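Local structure of STM4351 (Salmonella enterica, 2Y7I) at residues 35-43 with 202-213. The protein binds arginine with high specificity in the periplasm, as a member of the family 3 bacterial solute-binding proteins. Sequence-based numbering, arbitrary orientation.
Sequences VANAVCKEM and LLQEINAALDKV
Val35 opens the contact with a light touch of CG1 on Leu210 CD2. One turn on, Ala38 meets Val213. Its CB lies 3.8 Å from Val213 CG2, and that valine methyl, CG2, also rests on the carbonyl group of Ala38.

Val39 sits where the helices come nearest, its CA 5.4 Å from the CA of Ala209. Its two methyls divide the work. CG1 faces the CB of Ala209. CG2 of Val39 packs on Leu210 CD2 at 3.7 Å. The small Ala209 lets the backbones close in, and its methyl also lies against Val39 O.

Glu42 lays CB on Ala209 CB (3.7 Å) and CG against Val213 CG2. A bend at chi2 (-64°) then carries the carboxylate across the extended chain of Lys212. Glu42 OE1 touches the aliphatic CD of Lys212 at 3.6 Å, while Lys212 NZ stays 4.6 Å from that oxygen, too far for a salt bridge. Any attraction between the charges is therefore probably loose, at the exposed margin of the contact.

Met43 reaches back along the other helix. Met43 CG lies on Ala209 CB and its SD on Ile206 CG1. The turn at chi3 (57°) brings Met43 CE to Leu202 CD2 (3.8 Å) and against CB and the carboxylate of Glu205. That carboxylate is held by a salt bridge to Arg6, on which Met43 also packs.

As in other two-lobed solute-binding proteins, the chain returns late to the lobe formed by its N-terminal part. Helix 200-214 thus packs on helix 31-42 and the residue after it through a largely apolar interface. Their local axes cross at 108°, 8.7 Å apart. Cys40 turns from this interface to strands 7-12 and 46-51. Leu202 and Ile206 continue the packing onto Val195 of strand 194-195, and Leu202 also meets Leu8 of strand 7-12.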
# COMPACT_ATOMS: atom_id res chain seq x y z
N VAL A 35 -9.04 -6.87 -1.85
CA VAL A 35 -7.86 -7.17 -1.05
C VAL A 35 -7.67 -8.68 -0.86
O VAL A 35 -6.60 -9.21 -1.15
CB VAL A 35 -7.87 -6.43 0.32
CG1 VAL A 35 -6.73 -6.90 1.22
CG2 VAL A 35 -7.75 -4.91 0.13
N ALA A 36 -8.71 -9.37 -0.38
CA ALA A 36 -8.60 -10.82 -0.14
C ALA A 36 -8.26 -11.61 -1.42
O ALA A 36 -7.44 -12.54 -1.39
CB ALA A 36 -9.88 -11.36 0.52
N ASN A 37 -8.90 -11.24 -2.53
CA ASN A 37 -8.62 -11.89 -3.81
C ASN A 37 -7.16 -11.69 -4.24
O ASN A 37 -6.51 -12.62 -4.71
CB ASN A 37 -9.58 -11.41 -4.90
CG ASN A 37 -10.91 -12.17 -4.89
OD1 ASN A 37 -10.94 -13.39 -4.78
ND2 ASN A 37 -12.01 -11.44 -5.03
N ALA A 38 -6.65 -10.47 -4.05
CA ALA A 38 -5.27 -10.16 -4.39
C ALA A 38 -4.29 -10.96 -3.52
O ALA A 38 -3.29 -11.49 -4.02
CB ALA A 38 -5.01 -8.64 -4.27
N VAL A 39 -4.60 -11.06 -2.23
CA VAL A 39 -3.83 -11.90 -1.30
C VAL A 39 -3.83 -13.37 -1.75
O VAL A 39 -2.77 -14.00 -1.83
CB VAL A 39 -4.35 -11.74 0.15
CG1 VAL A 39 -3.72 -12.80 1.09
CG2 VAL A 39 -4.07 -10.33 0.64
N CYS A 40 -5.02 -13.90 -2.04
CA CYS A 40 -5.14 -15.27 -2.57
C CYS A 40 -4.33 -15.51 -3.86
O CYS A 40 -3.67 -16.56 -4.00
CB CYS A 40 -6.60 -15.66 -2.77
SG CYS A 40 -7.41 -15.93 -1.20
N LYS A 41 -4.38 -14.55 -4.78
CA LYS A 41 -3.59 -14.66 -6.02
C LYS A 41 -2.09 -14.77 -5.72
O LYS A 41 -1.41 -15.63 -6.29
CB LYS A 41 -3.89 -13.51 -6.99
CG LYS A 41 -3.24 -13.71 -8.36
CD LYS A 41 -3.77 -12.73 -9.39
CE LYS A 41 -3.22 -13.06 -10.78
NZ LYS A 41 -3.73 -12.12 -11.82
N GLU A 42 -1.59 -13.93 -4.82
CA GLU A 42 -0.17 -14.00 -4.40
C GLU A 42 0.17 -15.31 -3.72
O GLU A 42 1.31 -15.77 -3.77
CB GLU A 42 0.21 -12.83 -3.48
CG GLU A 42 0.32 -11.47 -4.16
CD GLU A 42 1.44 -11.38 -5.20
OE1 GLU A 42 2.33 -12.25 -5.22
OE2 GLU A 42 1.41 -10.42 -6.00
N MET A 43 -0.83 -15.93 -3.10
CA MET A 43 -0.64 -17.21 -2.40
C MET A 43 -0.90 -18.41 -3.32
O MET A 43 -0.84 -19.56 -2.86
CB MET A 43 -1.55 -17.27 -1.18
CG MET A 43 -1.15 -16.29 -0.06
SD MET A 43 -2.26 -16.33 1.35
CE MET A 43 -2.18 -18.05 1.84
N LEU A 202 0.05 -20.03 8.14
CA LEU A 202 -0.91 -19.33 7.31
C LEU A 202 -0.77 -17.81 7.50
O LEU A 202 -0.76 -17.07 6.52
CB LEU A 202 -2.33 -19.80 7.64
CG LEU A 202 -3.54 -19.28 6.87
CD1 LEU A 202 -4.08 -18.06 7.55
CD2 LEU A 202 -3.22 -18.98 5.40
N LEU A 203 -0.68 -17.35 8.74
CA LEU A 203 -0.58 -15.91 9.01
C LEU A 203 0.62 -15.29 8.28
O LEU A 203 0.49 -14.23 7.66
CB LEU A 203 -0.48 -15.64 10.51
CG LEU A 203 -0.31 -14.19 10.95
CD1 LEU A 203 -1.56 -13.40 10.65
CD2 LEU A 203 0.00 -14.17 12.43
N GLN A 204 1.78 -15.96 8.34
CA GLN A 204 2.98 -15.42 7.69
C GLN A 204 2.90 -15.46 6.15
O GLN A 204 3.49 -14.61 5.48
CB GLN A 204 4.26 -16.08 8.21
CG GLN A 204 4.56 -15.84 9.71
CD GLN A 204 4.06 -14.49 10.26
OE1 GLN A 204 4.19 -13.43 9.62
NE2 GLN A 204 3.47 -14.52 11.46
N GLU A 205 2.17 -16.43 5.61
CA GLU A 205 1.91 -16.47 4.18
C GLU A 205 1.08 -15.26 3.79
O GLU A 205 1.36 -14.61 2.78
CB GLU A 205 1.12 -17.71 3.81
CG GLU A 205 1.94 -18.93 3.55
CD GLU A 205 1.10 -19.99 2.85
OE1 GLU A 205 0.33 -20.68 3.55
OE2 GLU A 205 1.18 -20.08 1.61
N ILE A 206 0.06 -14.97 4.59
CA ILE A 206 -0.83 -13.83 4.38
C ILE A 206 -0.06 -12.51 4.48
O ILE A 206 -0.23 -11.62 3.64
CB ILE A 206 -2.02 -13.84 5.38
CG1 ILE A 206 -3.05 -14.89 4.96
CG2 ILE A 206 -2.69 -12.46 5.46
CD1 ILE A 206 -4.09 -15.17 6.03
N ASN A 207 0.79 -12.39 5.50
CA ASN A 207 1.65 -11.21 5.63
C ASN A 207 2.61 -11.01 4.46
O ASN A 207 2.77 -9.89 3.97
CB ASN A 207 2.42 -11.23 6.95
CG ASN A 207 1.61 -10.66 8.10
OD1 ASN A 207 0.80 -9.76 7.91
ND2 ASN A 207 1.81 -11.20 9.30
N ALA A 208 3.24 -12.09 4.01
CA ALA A 208 4.14 -12.02 2.87
C ALA A 208 3.38 -11.56 1.62
O ALA A 208 3.90 -10.79 0.83
CB ALA A 208 4.83 -13.35 2.63
N ALA A 209 2.14 -12.03 1.47
CA ALA A 209 1.29 -11.64 0.34
C ALA A 209 0.85 -10.18 0.44
O ALA A 209 0.89 -9.44 -0.55
CB ALA A 209 0.09 -12.57 0.24
N LEU A 210 0.44 -9.76 1.64
CA LEU A 210 0.06 -8.35 1.89
C LEU A 210 1.22 -7.37 1.62
O LEU A 210 0.99 -6.28 1.08
CB LEU A 210 -0.49 -8.16 3.31
CG LEU A 210 -1.96 -8.51 3.57
CD1 LEU A 210 -2.27 -8.46 5.04
CD2 LEU A 210 -2.89 -7.57 2.79
N ASP A 211 2.44 -7.76 1.99
CA ASP A 211 3.63 -6.95 1.70
C ASP A 211 3.70 -6.62 0.21
O ASP A 211 3.97 -5.49 -0.18
CB ASP A 211 4.92 -7.68 2.09
CG ASP A 211 5.15 -7.70 3.58
OD1 ASP A 211 4.37 -7.06 4.31
OD2 ASP A 211 6.12 -8.34 4.02
N LYS A 212 3.47 -7.64 -0.61
CA LYS A 212 3.44 -7.48 -2.05
C LYS A 212 2.22 -6.70 -2.54
O LYS A 212 2.38 -5.77 -3.33
CB LYS A 212 3.56 -8.83 -2.76
CG LYS A 212 4.93 -9.46 -2.61
CD LYS A 212 4.96 -10.87 -3.18
CE LYS A 212 6.35 -11.47 -3.06
NZ LYS A 212 6.31 -12.96 -3.12
N VAL A 213 1.02 -7.07 -2.08
CA VAL A 213 -0.21 -6.39 -2.52
C VAL A 213 -0.16 -4.90 -2.18
O VAL A 213 -0.49 -4.06 -3.02
CB VAL A 213 -1.50 -7.05 -1.94
CG1 VAL A 213 -2.73 -6.19 -2.21
CG2 VAL A 213 -1.68 -8.46 -2.53